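Local structure of xylulose kinase (Escherichia coli, 2ITM) at residues V112-S115 against R116-T119; L122-P125 against G126-A129. The protein phosphorylates D-xylulose to D-xylulose 5-phosphate with ATP and, less efficiently, 1-deoxy-D-xylulose, as a homodimeric kinase of the FGGY family. All blocks are in the same frame, centred on the assembly; numbering follows the deposited sequence.

Interaction 1: V112-S115 against R116-T119; sequences VPQS and RVIT
I118 turns its CG1 anti to its own carbonyl carbon (chi1 -57°), which swings that branch back alongside the carbonyl oxygen of Q114: CG1 of I118 sits 3.5 Å from Q114 O. V117 approaches the same oxygen with the root of its side chain, its CB lying 3.3 Å from Q114 O. Two backbone amides also share this oxygen. The I118 N to Q114 O bond of 3.0 Å is the sound one, while V117 N to Q114 O, at 2.9 Å, is weak. Q114 holds the N-cap position, so its carbonyl opens the hydrogen bonding of the helix, and apolar carbons crowd that first acceptor.

One residue on, T119 N bonds to S115 O at 3.0 Å, and the methyl CG2 of T119 rests 3.4 Å from S115 O. The T119 hydroxyl also lies near this carbonyl, but its placement is doubtful. S115, whose side chain packs on M188 of helix 186-190, keeps its OG buried with no hydrogen-bonding partner in the model. The R116 chain is extended from CG to NE, and its NH2 forms a salt bridge with E109. Upstream, S115 N bonds back to V112 O, closing a type I beta turn from V112 to S115. This turn links the end of helix 102-111 to the N-cap and first turn of the short helix 115-119, in the N-terminal domain of the FGGY family.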
ATOM      1  N   VAL A 112      -5.826  32.133 -26.762  1.00 31.47           N
ATOM      2  CA  VAL A 112      -5.160  33.305 -26.242  1.00 47.53           C
ATOM      3  C   VAL A 112      -3.783  33.004 -25.726  1.00 46.28           C
ATOM      4  O   VAL A 112      -3.575  32.799 -24.579  1.00 48.13           O
ATOM      5  CB  VAL A 112      -5.987  34.023 -25.192  1.00 38.73           C
ATOM      6  CG1 VAL A 112      -5.453  35.337 -24.930  1.00 41.81           C
ATOM      7  CG2 VAL A 112      -7.363  34.147 -25.632  1.00 31.95           C
ATOM      8  N   PRO A 113      -2.846  32.985 -26.655  1.00 61.49           N
ATOM      9  CA  PRO A 113      -1.444  32.687 -26.427  1.00 56.71           C
ATOM     10  C   PRO A 113      -0.851  33.401 -25.234  1.00 46.78           C
ATOM     11  O   PRO A 113       0.007  32.884 -24.544  1.00 37.32           O
ATOM     12  CB  PRO A 113      -0.816  33.233 -27.690  1.00 58.78           C
ATOM     13  CG  PRO A 113      -1.884  33.785 -28.439  1.00 51.50           C
ATOM     14  CD  PRO A 113      -2.956  34.150 -27.534  1.00 77.14           C
ATOM     15  N   GLN A 114      -1.328  34.598 -25.009  1.00 38.19           N
ATOM     16  CA  GLN A 114      -0.857  35.361 -23.895  1.00 52.12           C
ATOM     17  C   GLN A 114      -1.718  35.251 -22.649  1.00 45.21           C
ATOM     18  O   GLN A 114      -1.576  36.005 -21.727  1.00 37.45           O
ATOM     19  CB  GLN A 114      -0.697  36.780 -24.311  1.00 53.29           C
ATOM     20  CG  GLN A 114       0.632  37.010 -24.936  1.00 85.82           C
ATOM     21  CD  GLN A 114       0.961  38.450 -24.970  1.00 97.24           C
ATOM     22  OE1 GLN A 114       0.172  39.249 -25.410  1.00 67.01           O
ATOM     23  NE2 GLN A 114       2.117  38.791 -24.479  1.00 94.11           N
ATOM     24  N   SER A 115      -2.602  34.287 -22.635  1.00 37.98           N
ATOM     25  CA  SER A 115      -3.447  34.141 -21.496  1.00 34.59           C
ATOM     26  C   SER A 115      -2.768  34.010 -20.171  1.00 39.87           C
ATOM     27  O   SER A 115      -3.208  34.590 -19.243  1.00 49.39           O
ATOM     28  CB  SER A 115      -4.483  33.090 -21.712  1.00 33.89           C
ATOM     29  OG  SER A 115      -4.096  31.896 -21.126  1.00 59.90           O
ATOM     30  N   ARG A 116      -1.697  33.250 -20.067  1.00 47.71           N
ATOM     31  CA  ARG A 116      -0.994  33.107 -18.805  1.00 40.59           C
ATOM     32  C   ARG A 116      -0.327  34.418 -18.409  1.00 37.58           C
ATOM     33  O   ARG A 116      -0.108  34.667 -17.271  1.00 34.19           O
ATOM     34  CB  ARG A 116      -0.008  31.922 -18.806  1.00 53.68           C
ATOM     35  CG  ARG A 116      -0.575  30.540 -19.263  1.00 49.23           C
ATOM     36  CD  ARG A 116       0.329  29.307 -19.038  1.00 44.94           C
ATOM     37  NE  ARG A 116      -0.282  28.080 -19.529  1.00 74.73           N
ATOM     38  CZ  ARG A 116       0.336  26.918 -19.740  1.00 87.23           C
ATOM     39  NH1 ARG A 116       1.624  26.776 -19.505  1.00109.57           N
ATOM     40  NH2 ARG A 116      -0.338  25.885 -20.193  1.00 52.76           N
ATOM     41  N   VAL A 117      -0.028  35.256 -19.377  1.00 45.63           N
ATOM     42  CA  VAL A 117       0.589  36.547 -19.106  1.00 51.01           C
ATOM     43  C   VAL A 117      -0.426  37.543 -18.552  1.00 55.39           C
ATOM     44  O   VAL A 117      -0.125  38.301 -17.674  1.00 42.94           O
ATOM     45  CB  VAL A 117       1.218  37.174 -20.359  1.00 56.51           C
ATOM     46  CG1 VAL A 117       1.233  38.620 -20.239  1.00 55.05           C
ATOM     47  CG2 VAL A 117       2.593  36.727 -20.545  1.00 46.71           C
ATOM     48  N   ILE A 118      -1.627  37.515 -19.098  1.00 44.84           N
ATOM     49  CA  ILE A 118      -2.689  38.398 -18.686  1.00 46.86           C
ATOM     50  C   ILE A 118      -3.301  37.960 -17.373  1.00 44.25           C
ATOM     51  O   ILE A 118      -3.516  38.772 -16.545  1.00 49.71           O
ATOM     52  CB  ILE A 118      -3.788  38.510 -19.777  1.00 52.41           C
ATOM     53  CG1 ILE A 118      -3.232  38.976 -21.114  1.00 50.92           C
ATOM     54  CG2 ILE A 118      -4.875  39.445 -19.392  1.00 39.77           C
ATOM     55  CD1 ILE A 118      -4.181  38.793 -22.200  1.00 31.87           C
ATOM     56  N   THR A 119      -3.556  36.684 -17.187  1.00 37.52           N
ATOM     57  CA  THR A 119      -4.179  36.220 -15.957  1.00 36.05           C
ATOM     58  C   THR A 119      -3.209  35.965 -14.826  1.00 38.41           C
ATOM     59  O   THR A 119      -3.596  36.006 -13.671  1.00 42.96           O
ATOM     60  CB  THR A 119      -5.029  34.982 -16.174  1.00 42.38           C
ATOM     61  OG1 THR A 119      -4.192  33.886 -16.526  1.00 49.71           O
ATOM     62  CG2 THR A 119      -5.940  35.150 -17.355  1.00 25.60           C
TER

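Interaction 2: L122-P125 against G126-A129; sequences LMMP and GFTA
M124 O takes the backbone N-H of F127 in a 3.0 Å hydrogen bond. This bond closes a type I beta turn with P125 and G126 at its two corners. The same two end residues meet through their side chains: M124 CB is centred over one face of the F127 ring, 3.8 Å from the F127 centroid and 8° off the normal, a CH-pi contact. With its CG anti to the carbonyl carbon (chi1 -54°), M124 brings that atom over the same face, 3.7 Å from F127 CE1, before the chain bends at chi2 and chi3 towards its sulfur end. L122 O approaches the ring obliquely, 3.4 Å from F127 CE1.

The turn leads into helix 128-138 beside the sugar pocket of this FGGY-family kinase: the F127 side chain lies about 5 Å from the bound D-xylulose, meets the ring of the substrate-binding H78, and packs edge-to-face with H275 of the C-terminal domain. With an alanine at F127, M124 would probably lose the ring face its CB and CG cover, and H78 and H275 would each lose an aromatic neighbour. T128, next along, bonds through OG1 to H78 O, while G126 O accepts a hydrogen bond from NZ of K131. E109 OE1 of helix 102-111 accepts the backbone N-H of M123, and P125 touches C105 of the same helix.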
ATOM      1  N   LEU A 122      -2.103  29.555 -14.852  1.00 43.96           N
ATOM      2  CA  LEU A 122      -2.472  28.464 -15.722  1.00 40.11           C
ATOM      3  C   LEU A 122      -3.939  28.133 -15.617  1.00 41.47           C
ATOM      4  O   LEU A 122      -4.502  28.104 -14.536  1.00 33.22           O
ATOM      5  CB  LEU A 122      -1.627  27.228 -15.433  1.00 41.84           C
ATOM      6  CG  LEU A 122      -1.373  26.329 -16.640  1.00 52.42           C
ATOM      7  CD1 LEU A 122       0.093  26.274 -16.991  1.00 71.44           C
ATOM      8  CD2 LEU A 122      -1.946  24.945 -16.445  1.00 48.72           C
ATOM      9  N   MET A 123      -4.543  27.872 -16.764  1.00 30.98           N
ATOM     10  CA  MET A 123      -5.971  27.719 -16.860  1.00 31.58           C
ATOM     11  C   MET A 123      -6.412  26.406 -16.246  1.00 41.50           C
ATOM     12  O   MET A 123      -5.840  25.364 -16.513  1.00 42.29           O
ATOM     13  CB  MET A 123      -6.408  27.819 -18.311  1.00 37.77           C
ATOM     14  CG  MET A 123      -7.893  27.909 -18.506  1.00 41.46           C
ATOM     15  SD  MET A 123      -8.619  29.448 -17.963  1.00 38.59           S
ATOM     16  CE  MET A 123      -7.905  30.560 -19.149  1.00 23.81           C
ATOM     17  N   MET A 124      -7.419  26.479 -15.394  1.00 35.78           N
ATOM     18  CA  MET A 124      -7.957  25.311 -14.740  1.00 26.22           C
ATOM     19  C   MET A 124      -9.455  25.254 -14.953  1.00 35.69           C
ATOM     20  O   MET A 124     -10.097  26.269 -15.129  1.00 24.72           O
ATOM     21  CB  MET A 124      -7.673  25.367 -13.251  1.00 31.85           C
ATOM     22  CG  MET A 124      -6.225  25.557 -12.913  1.00 53.97           C
ATOM     23  SD  MET A 124      -5.303  24.020 -12.915  1.00 63.62           S
ATOM     24  CE  MET A 124      -5.677  23.410 -11.284  1.00 83.11           C
ATOM     25  N   PRO A 125      -9.993  24.047 -14.933  1.00 27.45           N
ATOM     26  CA  PRO A 125     -11.395  23.808 -15.262  1.00 28.71           C
ATOM     27  C   PRO A 125     -12.295  24.380 -14.198  1.00 34.09           C
ATOM     28  O   PRO A 125     -13.452  24.647 -14.464  1.00 35.53           O
ATOM     29  CB  PRO A 125     -11.495  22.290 -15.254  1.00 24.27           C
ATOM     30  CG  PRO A 125     -10.173  21.832 -15.540  1.00 43.06           C
ATOM     31  CD  PRO A 125      -9.189  22.829 -15.032  1.00 30.49           C
ATOM     32  N   GLY A 126     -11.747  24.553 -13.002  1.00 30.98           N
ATOM     33  CA  GLY A 126     -12.438  25.180 -11.899  1.00 33.91           C
ATOM     34  C   GLY A 126     -12.652  26.667 -12.086  1.00 33.00           C
ATOM     35  O   GLY A 126     -13.514  27.249 -11.449  1.00 31.19           O
ATOM     36  N   PHE A 127     -11.867  27.275 -12.961  1.00 25.72           N
ATOM     37  CA  PHE A 127     -11.964  28.694 -13.231  1.00 14.71           C
ATOM     38  C   PHE A 127     -13.145  29.033 -14.119  1.00 16.38           C
ATOM     39  O   PHE A 127     -13.646  28.197 -14.844  1.00 31.43           O
ATOM     40  CB  PHE A 127     -10.675  29.217 -13.844  1.00 26.80           C
ATOM     41  CG  PHE A 127      -9.471  29.074 -12.960  1.00 26.23           C
ATOM     42  CD1 PHE A 127      -8.203  29.280 -13.462  1.00 36.93           C
ATOM     43  CD2 PHE A 127      -9.601  28.740 -11.634  1.00 30.50           C
ATOM     44  CE1 PHE A 127      -7.104  29.149 -12.667  1.00 26.74           C
ATOM     45  CE2 PHE A 127      -8.513  28.606 -10.840  1.00 29.32           C
ATOM     46  CZ  PHE A 127      -7.260  28.806 -11.352  1.00 24.65           C
ATOM     47  N   THR A 128     -13.596  30.270 -14.045  1.00 26.27           N
ATOM     48  CA  THR A 128     -14.892  30.659 -14.570  1.00 18.37           C
ATOM     49  C   THR A 128     -14.924  30.632 -16.105  1.00 26.97           C
ATOM     50  O   THR A 128     -15.854  30.126 -16.706  1.00 15.72           O
ATOM     51  CB  THR A 128     -15.275  32.044 -14.038  1.00 33.24           C
ATOM     52  OG1 THR A 128     -14.916  32.146 -12.661  1.00 19.23           O
ATOM     53  CG2 THR A 128     -16.770  32.203 -14.021  1.00 26.35           C
ATOM     54  N   ALA A 129     -13.882  31.176 -16.720  1.00 22.64           N
ATOM     55  CA  ALA A 129     -13.848  31.389 -18.154  1.00 21.64           C
ATOM     56  C   ALA A 129     -14.101  30.149 -19.017  1.00 29.18           C
ATOM     57  O   ALA A 129     -14.940  30.175 -19.866  1.00 24.48           O
ATOM     58  CB  ALA A 129     -12.587  32.072 -18.549  1.00 20.44           C
TER

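In the fold
Interaction 1 comes first along the chain and interaction 2 a few residues later, both within the N-terminal FGGY domain, their centres about 12 Å apart. Helix 115-119 starts in the first, and helix 128-138 begins in the second. They touch where the guanidinium end of R116 packs against L122. E109 of helix 102-111 bonds to both, and so ties them to one helix. Interaction 1 lies farther out, its centre about 23 Å from the chain centre against 15 Å for interaction 2. The chain thus passes from a peripheral turn inward to the cleft between the domains, where the F127 side chain lies close to the bound D-xylulose.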